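Local coordinates for VC0179-like protein (Escherichia coli, PDB 4XJ6) that probably joins GTP and ATP into cyclic GMP-AMP, as a magnesium-dependent bacterial homologue of cyclic GMP-AMP synthase, at residues Gln126-Asp131 with Glu186-Asp191; Leu373-Gln378 with Leu386-Glu391; Val305-Arg310 with Arg327-Glu332; Arg40-Phe45 with Lys102-Phe107. All coordinates share one frame; numbering follows the deposited sequence.

Interaction 1 (Gln126-Asp131 with Glu186-Asp191); sequences QEMDID and EKTHID. With MG (magnesium ion), chain C; MG (magnesium ion), chain B; GH3 (3'-deoxy-guanosine-5'-triphosphate), chain D; GH3 (3'-deoxy-guanosine-5'-triphosphate), chain E.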
# COMPACT_ATOMS: atom_id res chain seq x y z
N GLN A 126 13.92 -2.40 4.77
CA GLN A 126 12.79 -1.75 4.12
C GLN A 126 12.72 -2.05 2.63
O GLN A 126 13.74 -2.23 1.97
CB GLN A 126 12.84 -0.24 4.36
CG GLN A 126 12.67 0.14 5.82
CD GLN A 126 12.70 1.64 6.05
OE1 GLN A 126 13.21 2.39 5.22
NE2 GLN A 126 12.17 2.08 7.19
N GLU A 127 11.49 -2.08 2.10
CA GLU A 127 11.26 -2.47 0.71
C GLU A 127 10.29 -1.52 0.02
O GLU A 127 9.42 -0.93 0.66
CB GLU A 127 10.70 -3.90 0.65
CG GLU A 127 11.58 -4.95 1.30
CD GLU A 127 10.87 -6.28 1.47
OE1 GLU A 127 9.62 -6.30 1.44
OE2 GLU A 127 11.56 -7.31 1.62
N MET A 128 10.45 -1.36 -1.29
CA MET A 128 9.47 -0.61 -2.08
C MET A 128 8.14 -1.36 -2.07
O MET A 128 8.11 -2.59 -2.09
CB MET A 128 9.96 -0.41 -3.51
CG MET A 128 11.01 0.68 -3.66
SD MET A 128 11.79 0.72 -5.29
CE MET A 128 12.50 -0.93 -5.38
N ASP A 129 7.04 -0.61 -2.05
CA ASP A 129 5.73 -1.22 -1.86
C ASP A 129 4.81 -1.02 -3.06
O ASP A 129 4.49 0.11 -3.44
CB ASP A 129 5.08 -0.66 -0.60
CG ASP A 129 3.71 -1.26 -0.33
OD1 ASP A 129 3.65 -2.39 0.20
OD2 ASP A 129 2.70 -0.60 -0.64
N ILE A 130 4.39 -2.13 -3.66
CA ILE A 130 3.42 -2.10 -4.75
C ILE A 130 2.10 -2.72 -4.31
O ILE A 130 2.04 -3.90 -3.97
CB ILE A 130 3.93 -2.85 -6.00
CG1 ILE A 130 5.37 -2.48 -6.31
CG2 ILE A 130 3.02 -2.57 -7.19
CD1 ILE A 130 5.95 -3.23 -7.48
N ASP A 131 1.04 -1.92 -4.31
CA ASP A 131 -0.28 -2.41 -3.94
C ASP A 131 -1.10 -2.72 -5.18
O ASP A 131 -1.84 -1.87 -5.66
CB ASP A 131 -1.01 -1.40 -3.06
CG ASP A 131 -0.17 -0.93 -1.90
OD1 ASP A 131 -0.03 -1.69 -0.92
OD2 ASP A 131 0.35 0.21 -1.96
N GLU A 186 15.23 -7.62 -5.07
CA GLU A 186 14.79 -6.38 -5.68
C GLU A 186 14.33 -5.35 -4.64
O GLU A 186 13.86 -4.27 -4.99
CB GLU A 186 13.66 -6.65 -6.68
CG GLU A 186 14.01 -7.69 -7.75
CD GLU A 186 15.02 -7.18 -8.76
OE1 GLU A 186 15.32 -5.97 -8.76
OE2 GLU A 186 15.52 -7.99 -9.57
N LYS A 187 14.48 -5.71 -3.36
CA LYS A 187 14.03 -4.87 -2.25
C LYS A 187 12.60 -4.38 -2.49
O LYS A 187 12.29 -3.21 -2.30
CB LYS A 187 14.98 -3.68 -2.04
CG LYS A 187 16.32 -4.08 -1.46
CD LYS A 187 17.22 -2.87 -1.31
CE LYS A 187 18.62 -3.28 -0.88
NZ LYS A 187 19.59 -2.15 -0.93
N THR A 188 11.75 -5.30 -2.92
CA THR A 188 10.38 -4.99 -3.28
C THR A 188 9.44 -6.05 -2.74
O THR A 188 9.78 -7.24 -2.74
CB THR A 188 10.21 -4.89 -4.82
OG1 THR A 188 11.02 -3.83 -5.33
CG2 THR A 188 8.76 -4.65 -5.21
N HIS A 189 8.29 -5.63 -2.24
CA HIS A 189 7.22 -6.58 -1.97
C HIS A 189 5.93 -6.10 -2.64
O HIS A 189 5.73 -4.89 -2.82
CB HIS A 189 7.02 -6.79 -0.47
CG HIS A 189 6.58 -5.57 0.28
ND1 HIS A 189 7.37 -4.95 1.22
CD2 HIS A 189 5.42 -4.87 0.23
CE1 HIS A 189 6.72 -3.91 1.72
NE2 HIS A 189 5.54 -3.84 1.13
N ILE A 190 5.09 -7.04 -3.02
CA ILE A 190 3.85 -6.72 -3.71
C ILE A 190 2.65 -7.16 -2.88
O ILE A 190 2.48 -8.34 -2.61
CB ILE A 190 3.79 -7.38 -5.10
CG1 ILE A 190 4.99 -6.95 -5.94
CG2 ILE A 190 2.48 -7.03 -5.79
CD1 ILE A 190 5.00 -7.54 -7.34
N ASP A 191 1.83 -6.19 -2.48
CA ASP A 191 0.60 -6.49 -1.76
C ASP A 191 -0.54 -6.78 -2.73
O ASP A 191 -0.78 -6.02 -3.67
CB ASP A 191 0.24 -5.34 -0.82
CG ASP A 191 1.12 -5.30 0.41
OD1 ASP A 191 1.74 -6.33 0.73
OD2 ASP A 191 1.19 -4.24 1.07
MG MG C . 1.24 -2.02 0.87
MG MG B . 1.71 1.13 -0.66
PG GH3 D . 3.51 3.52 0.73
O1G GH3 D . 4.11 3.68 2.10
O2G GH3 D . 3.09 2.09 0.50
O3G GH3 D . 4.55 3.88 -0.31
O3B GH3 D . 2.25 4.51 0.62
PB GH3 D . 0.78 4.00 0.17
O1B GH3 D . -0.00 5.16 -0.37
O2B GH3 D . 0.85 2.93 -0.89
O3A GH3 D . 0.09 3.48 1.54
PA GH3 D . -0.27 1.93 1.81
O1A GH3 D . -0.22 1.67 3.30
O2A GH3 D . 0.66 1.00 1.07
O5' GH3 D . -1.77 1.73 1.26
C5' GH3 D . -2.04 1.57 -0.11
C4' GH3 D . -3.52 1.80 -0.36
O4' GH3 D . -4.28 1.02 0.54
C3' GH3 D . -3.95 3.24 -0.15
C2' GH3 D . -5.37 3.10 0.37
O2' GH3 D . -6.28 3.21 -0.69
C1' GH3 D . -5.44 1.70 0.96
N9 GH3 D . -5.40 1.80 2.43
C8 GH3 D . -4.31 1.52 3.21
N7 GH3 D . -4.64 1.72 4.51
C5 GH3 D . -5.94 2.12 4.55
C6 GH3 D . -6.78 2.45 5.61
O6 GH3 D . -6.36 2.40 6.77
N1 GH3 D . -8.08 2.82 5.36
C2 GH3 D . -8.55 2.87 4.06
N2 GH3 D . -9.81 3.23 3.83
N3 GH3 D . -7.71 2.54 3.02
C4 GH3 D . -6.43 2.17 3.25
O3A GH3 E . -0.08 -3.73 6.29
PA GH3 E . -1.69 -3.77 6.28
O1A GH3 E . -2.21 -2.48 6.87
O2A GH3 E . -2.24 -4.97 7.01
O5' GH3 E . -2.06 -3.82 4.71
C5' GH3 E . -1.13 -3.39 3.75
C4' GH3 E . -1.81 -3.33 2.39
O4' GH3 E . -3.17 -3.68 2.53
C3' GH3 E . -1.80 -1.95 1.75
C2' GH3 E . -3.11 -1.91 0.98
O2' GH3 E . -2.90 -2.26 -0.37
C1' GH3 E . -4.00 -2.96 1.64
N9 GH3 E . -5.00 -2.28 2.46
C8 GH3 E . -4.84 -2.02 3.80
N7 GH3 E . -5.95 -1.40 4.25
C5 GH3 E . -6.82 -1.28 3.22
C6 GH3 E . -8.09 -0.73 3.16
O6 GH3 E . -8.60 -0.24 4.17
N1 GH3 E . -8.78 -0.72 1.97
C2 GH3 E . -8.20 -1.27 0.84
N2 GH3 E . -8.87 -1.27 -0.31
N3 GH3 E . -6.93 -1.82 0.92
C4 GH3 E . -6.25 -1.83 2.09
O HOH W 1 2.74 1.69 -2.44
O HOH W 2 1.35 -1.43 2.86
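His189 is clamped between two carboxylates, one at each ring nitrogen. At one end ND1 donates to OE1 of Glu127 over 2.6 Å; the oxygen lies in the ring plane and receives the proton on its anti lone pair, although the carboxylate is turned 50° from the ring. At the other end NE2 reaches OD1 of Asp129, also at 2.6 Å, but the bond is bent to 130° and weak. With chi1 at 64°, CG of His189 stands between its own backbone N and carbonyl carbon, which swings the ring back across the neighbouring strand to both acids. Lys182 also makes a salt bridge to Glu127 OE1.

The strands run parallel, tied by backbone bonds such as His189 N to Met128 O at 3.0 Å. Ile130 and Ile190 lie side by side on one sheet face, against helix 24-57. On the other face the three aspartates converge on magnesium. Asp129 grips the chain C ion with both oxygens and the chain B ion with OD2, making His189 a second-shell residue; Asp131 spans both ions with one oxygen each, OD1 2.2 Å from the chain C magnesium, which Asp191 OD2 also binds, while Arg180 holds Asp191 OD1. The chain B magnesium takes three phosphate oxygens of the chain D nucleotide. Such a carboxylate triad around two magnesium ions is the signature of the nucleotidyltransferase active site.

Interaction 2 (Leu373-Gln378 with Leu386-Glu391); sequences LLAAEQ and LRKINE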
# COMPACT_ATOMS: atom_id res chain seq x y z
N LEU A 373 14.29 20.40 12.58
CA LEU A 373 14.27 21.30 11.43
C LEU A 373 14.74 22.71 11.79
O LEU A 373 15.25 23.44 10.93
CB LEU A 373 12.87 21.36 10.83
CG LEU A 373 12.31 20.06 10.27
CD1 LEU A 373 10.96 20.29 9.61
CD2 LEU A 373 13.29 19.43 9.28
N LEU A 374 14.56 23.09 13.05
CA LEU A 374 14.94 24.43 13.50
C LEU A 374 16.39 24.48 13.97
O LEU A 374 17.05 25.52 13.83
CB LEU A 374 14.01 24.88 14.62
CG LEU A 374 12.64 25.37 14.17
CD1 LEU A 374 11.68 25.28 15.32
CD2 LEU A 374 12.72 26.79 13.64
N ALA A 375 16.87 23.38 14.53
CA ALA A 375 18.26 23.29 14.95
C ALA A 375 19.16 23.30 13.73
O ALA A 375 20.22 23.93 13.72
CB ALA A 375 18.49 22.03 15.78
N ALA A 376 18.72 22.60 12.69
CA ALA A 376 19.41 22.57 11.41
C ALA A 376 19.48 23.97 10.81
O ALA A 376 20.54 24.43 10.38
CB ALA A 376 18.72 21.62 10.45
N GLU A 377 18.33 24.64 10.80
CA GLU A 377 18.20 26.00 10.31
C GLU A 377 19.15 26.97 11.01
O GLU A 377 19.67 27.91 10.40
CB GLU A 377 16.74 26.45 10.47
CG GLU A 377 16.51 27.93 10.28
CD GLU A 377 15.04 28.29 10.39
OE1 GLU A 377 14.21 27.65 9.71
OE2 GLU A 377 14.71 29.22 11.17
N GLN A 378 19.38 26.72 12.30
CA GLN A 378 20.19 27.62 13.11
C GLN A 378 21.57 27.05 13.43
O GLN A 378 22.29 27.59 14.26
CB GLN A 378 19.45 27.95 14.41
CG GLN A 378 18.21 28.82 14.20
CD GLN A 378 17.25 28.75 15.37
OE1 GLN A 378 16.69 27.69 15.66
NE2 GLN A 378 17.05 29.87 16.04
N LEU A 386 23.44 20.04 7.61
CA LEU A 386 23.11 18.84 6.85
C LEU A 386 22.97 17.63 7.76
O LEU A 386 21.97 16.91 7.69
CB LEU A 386 24.18 18.57 5.79
CG LEU A 386 24.04 17.24 5.05
CD1 LEU A 386 22.74 17.19 4.26
CD2 LEU A 386 25.24 17.01 4.14
N ARG A 387 23.97 17.41 8.61
CA ARG A 387 23.94 16.31 9.57
C ARG A 387 22.74 16.39 10.50
O ARG A 387 22.23 15.36 10.96
CB ARG A 387 25.22 16.29 10.40
CG ARG A 387 26.47 15.87 9.65
CD ARG A 387 27.59 15.54 10.62
NE ARG A 387 27.76 16.59 11.62
CZ ARG A 387 28.63 17.59 11.50
NH1 ARG A 387 29.40 17.68 10.43
NH2 ARG A 387 28.71 18.51 12.46
N LYS A 388 22.29 17.61 10.79
CA LYS A 388 21.20 17.80 11.73
C LYS A 388 19.85 17.46 11.09
O LYS A 388 19.06 16.71 11.66
CB LYS A 388 21.18 19.24 12.24
CG LYS A 388 20.43 19.39 13.55
CD LYS A 388 21.07 18.53 14.62
CE LYS A 388 20.13 18.30 15.79
NZ LYS A 388 20.79 17.56 16.90
N ILE A 389 19.59 18.02 9.91
CA ILE A 389 18.33 17.78 9.21
C ILE A 389 18.26 16.34 8.71
O ILE A 389 17.17 15.80 8.48
CB ILE A 389 18.14 18.76 8.04
CG1 ILE A 389 16.71 18.70 7.51
CG2 ILE A 389 19.15 18.47 6.93
CD1 ILE A 389 16.35 19.83 6.57
N ASN A 390 19.42 15.71 8.55
CA ASN A 390 19.49 14.31 8.15
C ASN A 390 19.20 13.37 9.31
O ASN A 390 19.15 12.15 9.14
CB ASN A 390 20.85 13.98 7.54
CG ASN A 390 20.93 14.34 6.07
OD1 ASN A 390 19.98 14.86 5.49
ND2 ASN A 390 22.07 14.06 5.45
N GLU A 391 19.02 13.93 10.50
CA GLU A 391 18.56 13.14 11.63
C GLU A 391 17.06 12.90 11.50
O GLU A 391 16.51 11.97 12.08
CB GLU A 391 18.87 13.82 12.96
CG GLU A 391 20.36 13.93 13.27
CD GLU A 391 20.63 14.67 14.56
OE1 GLU A 391 19.74 14.67 15.44
OE2 GLU A 391 21.73 15.25 14.69
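Ala376 presses its methyl group against the backbone and side-chain roots of Lys388 and Ile389, in an antiparallel pairing of consecutive helices, a helical hairpin formed by the end of helix 357-377 and helix 382-393. The short segments run at 173° to each other with axes 8.0 Å apart, close for two helices, and the small alanine permits it: the CA atoms of Ala376 and Lys388 come to 5.1 Å.

The tight side is largely apolar. Ala376 CB sits 3.7 Å from Ile389 N and nearly as close to Ile389 CB. The root of Lys388 belongs here too, its CG 3.7 Å from Ala376 N. One turn earlier, Leu373 crosses Ile389 at a slant, its CD2 branch reaching CG1 at 3.9 Å. Ile389 can meet it because CG1 is anti to the backbone N (chi1 -168°). Tyr9 touches both of these side chains, and Phe5 covers Ala376 and Ile389.

The looser side belongs to Ala375 and the outer part of Lys388. Ala375 CB is 4.0 Å from Lys388 CG, and the ammonium end leads away from the partner helix. It forms a salt bridge whose hydrogen bonds are weak, with Lys388 NZ 3.3 Å from Glu391 OE2.

Interaction 3 (Val305-Arg310 with Arg327-Glu332); sequences VNILDR and RLLPEE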
# COMPACT_ATOMS: atom_id res chain seq x y z
N VAL A 305 -2.68 17.10 4.35
CA VAL A 305 -3.65 17.86 3.55
C VAL A 305 -4.59 18.65 4.46
O VAL A 305 -5.07 19.71 4.07
CB VAL A 305 -4.48 16.95 2.62
CG1 VAL A 305 -3.59 16.03 1.81
CG2 VAL A 305 -5.49 16.14 3.40
N ASN A 306 -4.83 18.13 5.66
CA ASN A 306 -5.69 18.82 6.62
C ASN A 306 -5.03 20.10 7.09
O ASN A 306 -5.68 21.14 7.26
CB ASN A 306 -6.02 17.91 7.81
CG ASN A 306 -7.08 16.87 7.47
OD1 ASN A 306 -7.74 16.96 6.44
ND2 ASN A 306 -7.24 15.88 8.34
N ILE A 307 -3.72 20.02 7.30
CA ILE A 307 -2.92 21.18 7.68
C ILE A 307 -2.83 22.18 6.53
O ILE A 307 -3.10 23.37 6.70
CB ILE A 307 -1.50 20.77 8.10
CG1 ILE A 307 -1.55 19.91 9.37
CG2 ILE A 307 -0.65 22.00 8.34
CD1 ILE A 307 -0.21 19.32 9.76
N LEU A 308 -2.46 21.68 5.36
CA LEU A 308 -2.25 22.54 4.20
C LEU A 308 -3.55 23.13 3.66
O LEU A 308 -3.53 24.13 2.94
CB LEU A 308 -1.53 21.76 3.09
CG LEU A 308 -0.09 21.34 3.42
CD1 LEU A 308 0.59 20.77 2.19
CD2 LEU A 308 0.70 22.51 3.98
N ASP A 309 -4.67 22.52 4.00
CA ASP A 309 -5.98 23.07 3.64
C ASP A 309 -6.36 24.19 4.58
O ASP A 309 -6.97 25.18 4.17
CB ASP A 309 -7.06 21.98 3.65
CG ASP A 309 -7.16 21.23 2.34
OD1 ASP A 309 -6.94 21.86 1.28
OD2 ASP A 309 -7.46 20.03 2.37
N ARG A 310 -5.98 24.04 5.84
CA ARG A 310 -6.38 24.97 6.89
C ARG A 310 -5.46 26.19 7.00
O ARG A 310 -5.92 27.30 7.26
CB ARG A 310 -6.43 24.25 8.24
CG ARG A 310 -6.95 25.09 9.39
CD ARG A 310 -6.61 24.46 10.73
NE ARG A 310 -6.94 23.04 10.77
CZ ARG A 310 -6.12 22.10 11.22
NH1 ARG A 310 -4.91 22.42 11.68
NH2 ARG A 310 -6.50 20.83 11.22
N ARG A 327 5.43 21.39 12.91
CA ARG A 327 4.90 22.04 14.11
C ARG A 327 3.49 21.56 14.45
O ARG A 327 3.18 21.33 15.62
CB ARG A 327 4.90 23.56 13.92
CG ARG A 327 4.05 24.32 14.93
CD ARG A 327 4.72 24.44 16.28
NE ARG A 327 5.54 25.64 16.37
CZ ARG A 327 5.47 26.52 17.37
NH1 ARG A 327 4.62 26.33 18.37
NH2 ARG A 327 6.26 27.59 17.37
N LEU A 328 2.66 21.41 13.43
CA LEU A 328 1.23 21.15 13.64
C LEU A 328 0.87 19.67 13.55
O LEU A 328 -0.22 19.27 13.97
CB LEU A 328 0.41 21.94 12.62
CG LEU A 328 0.39 23.45 12.82
CD1 LEU A 328 -0.43 24.14 11.74
CD2 LEU A 328 -0.16 23.78 14.20
N LEU A 329 1.77 18.86 13.02
CA LEU A 329 1.51 17.43 12.83
C LEU A 329 1.12 16.69 14.12
O LEU A 329 0.19 15.89 14.10
CB LEU A 329 2.73 16.74 12.21
CG LEU A 329 2.48 15.31 11.73
CD1 LEU A 329 1.61 15.32 10.47
CD2 LEU A 329 3.78 14.58 11.49
N PRO A 330 1.81 16.95 15.25
CA PRO A 330 1.40 16.22 16.46
C PRO A 330 -0.01 16.58 16.93
O PRO A 330 -0.70 15.74 17.52
CB PRO A 330 2.44 16.65 17.50
CG PRO A 330 3.60 17.11 16.71
CD PRO A 330 3.03 17.74 15.50
N GLU A 331 -0.44 17.81 16.67
CA GLU A 331 -1.76 18.26 17.10
C GLU A 331 -2.85 17.67 16.21
O GLU A 331 -3.98 17.48 16.66
CB GLU A 331 -1.84 19.78 17.10
CG GLU A 331 -0.90 20.45 18.09
CD GLU A 331 -1.13 19.98 19.52
OE1 GLU A 331 -2.29 19.74 19.90
OE2 GLU A 331 -0.13 19.86 20.27
N GLU A 332 -2.50 17.39 14.96
CA GLU A 332 -3.43 16.73 14.05
C GLU A 332 -3.77 15.33 14.55
O GLU A 332 -4.93 14.93 14.56
CB GLU A 332 -2.84 16.65 12.65
CG GLU A 332 -2.94 17.94 11.88
CD GLU A 332 -4.37 18.44 11.79
OE1 GLU A 332 -5.27 17.63 11.50
OE2 GLU A 332 -4.59 19.65 12.02
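Arg310 and Glu332 reach toward each other from opposite directions in a salt bridge between the last turn of helix 297-310 and helix 318-335. Their flat groups are nearly coplanar, 23° apart, and the carboxylate oxygen OE2 comes in at the guanidinium edge. It is shared in a fork: Arg310 NH2 is modelled 2.4 Å from Glu332 OE2, shorter than normal and doubtful in its exact value, while Arg310 NH1 gives the same oxygen a weak, bent bond of 2.8 Å. Glu332 OE1 lies 3.8 Å from CB of Asn306.

The apolar part is centred on Ile307. Its CG1 packs 3.5 Å from CG of Glu332, so the aliphatic part of the acid serves as a hydrophobic surface before its carboxylate turns to the arginine; the bend at chi2 (-56°) makes that turn. Ile307 CD1 continues across to CB of Leu328 at 3.9 Å, and its CG2 branch meets a methyl of the same leucine. CD1 also lies 3.8 Å from the backbone N of Leu329, whose side chain points away and touches Met366 and Met282.

The two helices cross steeply, at 117°, with segment axes 10.2 Å apart, in the largely helical C-terminal region. Glu332 is buried while Arg310 is exposed, and a buried carboxylate would probably depend on this arginine to offset its charge. Arg335 also approaches Arg310, and the glutamate probably eases that crowding of positive charge.

Interaction 4 (Arg40-Phe45 with Lys102-Phe107); sequences RTRDVF and KFQPRF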
# COMPACT_ATOMS: atom_id res chain seq x y z
N ARG A 40 0.77 -14.80 -13.28
CA ARG A 40 0.66 -16.02 -12.48
C ARG A 40 -0.74 -16.15 -11.88
O ARG A 40 -1.31 -17.24 -11.86
CB ARG A 40 1.71 -16.03 -11.37
CG ARG A 40 1.63 -17.22 -10.44
CD ARG A 40 1.72 -18.52 -11.21
NE ARG A 40 2.96 -18.63 -11.98
CZ ARG A 40 4.05 -19.24 -11.54
NH1 ARG A 40 4.07 -19.79 -10.34
NH2 ARG A 40 5.14 -19.29 -12.30
N THR A 41 -1.29 -15.05 -11.39
CA THR A 41 -2.63 -15.04 -10.83
C THR A 41 -3.67 -15.32 -11.91
O THR A 41 -4.67 -15.99 -11.67
CB THR A 41 -2.95 -13.71 -10.14
OG1 THR A 41 -1.99 -13.48 -9.10
CG2 THR A 41 -4.36 -13.73 -9.54
N ARG A 42 -3.42 -14.80 -13.11
CA ARG A 42 -4.26 -15.10 -14.26
C ARG A 42 -4.27 -16.59 -14.54
O ARG A 42 -5.32 -17.20 -14.73
CB ARG A 42 -3.80 -14.33 -15.50
CG ARG A 42 -4.42 -12.96 -15.66
CD ARG A 42 -4.14 -12.39 -17.05
NE ARG A 42 -2.84 -11.74 -17.13
CZ ARG A 42 -2.66 -10.42 -17.05
NH1 ARG A 42 -3.71 -9.62 -16.89
NH2 ARG A 42 -1.44 -9.91 -17.13
N ASP A 43 -3.07 -17.18 -14.56
CA ASP A 43 -2.91 -18.61 -14.76
C ASP A 43 -3.67 -19.42 -13.72
O ASP A 43 -4.43 -20.33 -14.05
CB ASP A 43 -1.43 -18.99 -14.72
CG ASP A 43 -0.68 -18.54 -15.96
OD1 ASP A 43 -1.33 -18.27 -16.99
OD2 ASP A 43 0.57 -18.45 -15.90
N VAL A 44 -3.47 -19.07 -12.45
CA VAL A 44 -4.12 -19.77 -11.34
C VAL A 44 -5.64 -19.72 -11.46
O VAL A 44 -6.32 -20.74 -11.32
CB VAL A 44 -3.71 -19.16 -9.98
CG1 VAL A 44 -4.60 -19.68 -8.86
CG2 VAL A 44 -2.24 -19.45 -9.68
N PHE A 45 -6.17 -18.54 -11.74
CA PHE A 45 -7.60 -18.36 -11.93
C PHE A 45 -8.10 -19.17 -13.13
O PHE A 45 -9.17 -19.77 -13.07
CB PHE A 45 -7.94 -16.88 -12.11
CG PHE A 45 -8.35 -16.19 -10.84
CD1 PHE A 45 -7.41 -15.86 -9.88
CD2 PHE A 45 -9.68 -15.87 -10.61
CE1 PHE A 45 -7.79 -15.23 -8.71
CE2 PHE A 45 -10.06 -15.23 -9.44
CZ PHE A 45 -9.12 -14.91 -8.49
N LYS A 102 -17.20 -17.38 -16.20
CA LYS A 102 -17.41 -16.38 -17.25
C LYS A 102 -16.37 -15.25 -17.26
O LYS A 102 -15.94 -14.82 -18.33
CB LYS A 102 -18.82 -15.78 -17.12
CG LYS A 102 -19.13 -14.70 -18.15
CD LYS A 102 -20.57 -14.24 -18.05
CE LYS A 102 -20.83 -13.05 -18.97
NZ LYS A 102 -20.52 -13.38 -20.39
N PHE A 103 -15.98 -14.78 -16.08
CA PHE A 103 -15.14 -13.59 -16.00
C PHE A 103 -13.70 -13.89 -15.59
O PHE A 103 -13.44 -14.77 -14.78
CB PHE A 103 -15.75 -12.59 -15.02
CG PHE A 103 -17.14 -12.16 -15.39
CD1 PHE A 103 -17.34 -11.17 -16.33
CD2 PHE A 103 -18.24 -12.76 -14.80
CE1 PHE A 103 -18.62 -10.77 -16.68
CE2 PHE A 103 -19.52 -12.37 -15.14
CZ PHE A 103 -19.71 -11.38 -16.08
N GLN A 104 -12.77 -13.13 -16.17
CA GLN A 104 -11.37 -13.18 -15.78
C GLN A 104 -11.10 -12.15 -14.68
O GLN A 104 -11.79 -11.14 -14.60
CB GLN A 104 -10.45 -12.91 -16.97
CG GLN A 104 -10.24 -14.10 -17.89
CD GLN A 104 -8.86 -14.11 -18.52
OE1 GLN A 104 -7.91 -14.65 -17.96
NE2 GLN A 104 -8.74 -13.50 -19.70
N PRO A 105 -10.10 -12.42 -13.82
CA PRO A 105 -9.71 -11.42 -12.83
C PRO A 105 -9.11 -10.17 -13.48
O PRO A 105 -8.43 -10.29 -14.50
CB PRO A 105 -8.66 -12.15 -11.98
CG PRO A 105 -8.14 -13.23 -12.87
CD PRO A 105 -9.32 -13.66 -13.70
N ARG A 106 -9.37 -9.00 -12.91
CA ARG A 106 -8.74 -7.78 -13.38
C ARG A 106 -7.71 -7.31 -12.37
O ARG A 106 -7.77 -7.68 -11.20
CB ARG A 106 -9.79 -6.69 -13.63
CG ARG A 106 -10.16 -6.49 -15.09
CD ARG A 106 -10.98 -7.66 -15.63
NE ARG A 106 -11.40 -7.43 -17.01
CZ ARG A 106 -12.24 -8.21 -17.68
NH1 ARG A 106 -12.77 -9.28 -17.10
NH2 ARG A 106 -12.57 -7.92 -18.93
N PHE A 107 -6.76 -6.49 -12.82
CA PHE A 107 -5.70 -6.01 -11.94
C PHE A 107 -5.53 -4.50 -12.05
O PHE A 107 -5.37 -3.96 -13.14
CB PHE A 107 -4.37 -6.70 -12.27
CG PHE A 107 -4.45 -8.20 -12.24
CD1 PHE A 107 -4.29 -8.89 -11.04
CD2 PHE A 107 -4.67 -8.92 -13.40
CE1 PHE A 107 -4.36 -10.27 -11.01
CE2 PHE A 107 -4.74 -10.30 -13.37
CZ PHE A 107 -4.58 -10.97 -12.18
O HOH W 3 -7.64 -15.92 -15.30
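Phe45 and Pro105 form the centre of a largely apolar helix-to-strand contact, in which helix 24-57 packs on the segment that leads into strand 106-110 of the nucleotidyltransferase sheet. The proline ring lies over one face of the Phe45 ring, a CH-pi contact with Pro105 CG 4.0 Å from the ring centroid and 28° off the ring normal. The two side chains slide past each other in opposite directions, and CG of the proline comes within 3.6 Å of Phe45 CG, toward the base of the ring.

One turn back along the helix, Phe107 points its ring edge at Thr41 and Arg42. The CG2 methyl of Thr41 meets CE1 of Phe107 at 3.8 Å, in the ring plane. That methyl is available because chi1 (-59°) sets OG1 beside the backbone N, where it bonds to Val37 O and Ser159 instead. On the neighbouring edge, Arg42 CG touches Phe107 CE2 at 3.5 Å. The arginine then bends at chi3, and its guanidinium stands almost perpendicular to the phenylalanine ring, 87° between planes, with NH1 3.7 Å from CD2 of Phe107.

A water makes the polar link at the margin: it donates to Arg42 O at 2.7 Å and to Gln104 OE1 at 3.0 Å, joining the helix backbone to the loop.

Around this core, Leu155 of helix 149-166 and Met136 of strand 128-138 also touch Phe45, while Thr134 of that strand lies against both Pro105 and Phe107, so the contact fills the corner between two helices and two adjacent strands.

How the interactions relate
Interaction 1 holds the magnesium ions and meets both nucleotides, consistent with the active site; from its centre those of interactions 2, 3 and 4 lie about 30, 29 and 22 Å away. Interaction 4 belongs to the same sheet: strands 106-110 and 128-138 are neighbours in it, and the side chain of Phe107 is about 13 Å from a bound nucleotide. Interactions 2 and 3 lie in the helical C-terminal region, centres about 21 Å apart and linked by the consecutive helices 318-335 and 357-377. The side chain of Asn306 in interaction 3 comes to about 13 Å of a nucleotide, whereas interaction 2 is peripheral. Interactions 2 and 4 lie on opposite sides of the chain's centre, their centres about 50 Å apart.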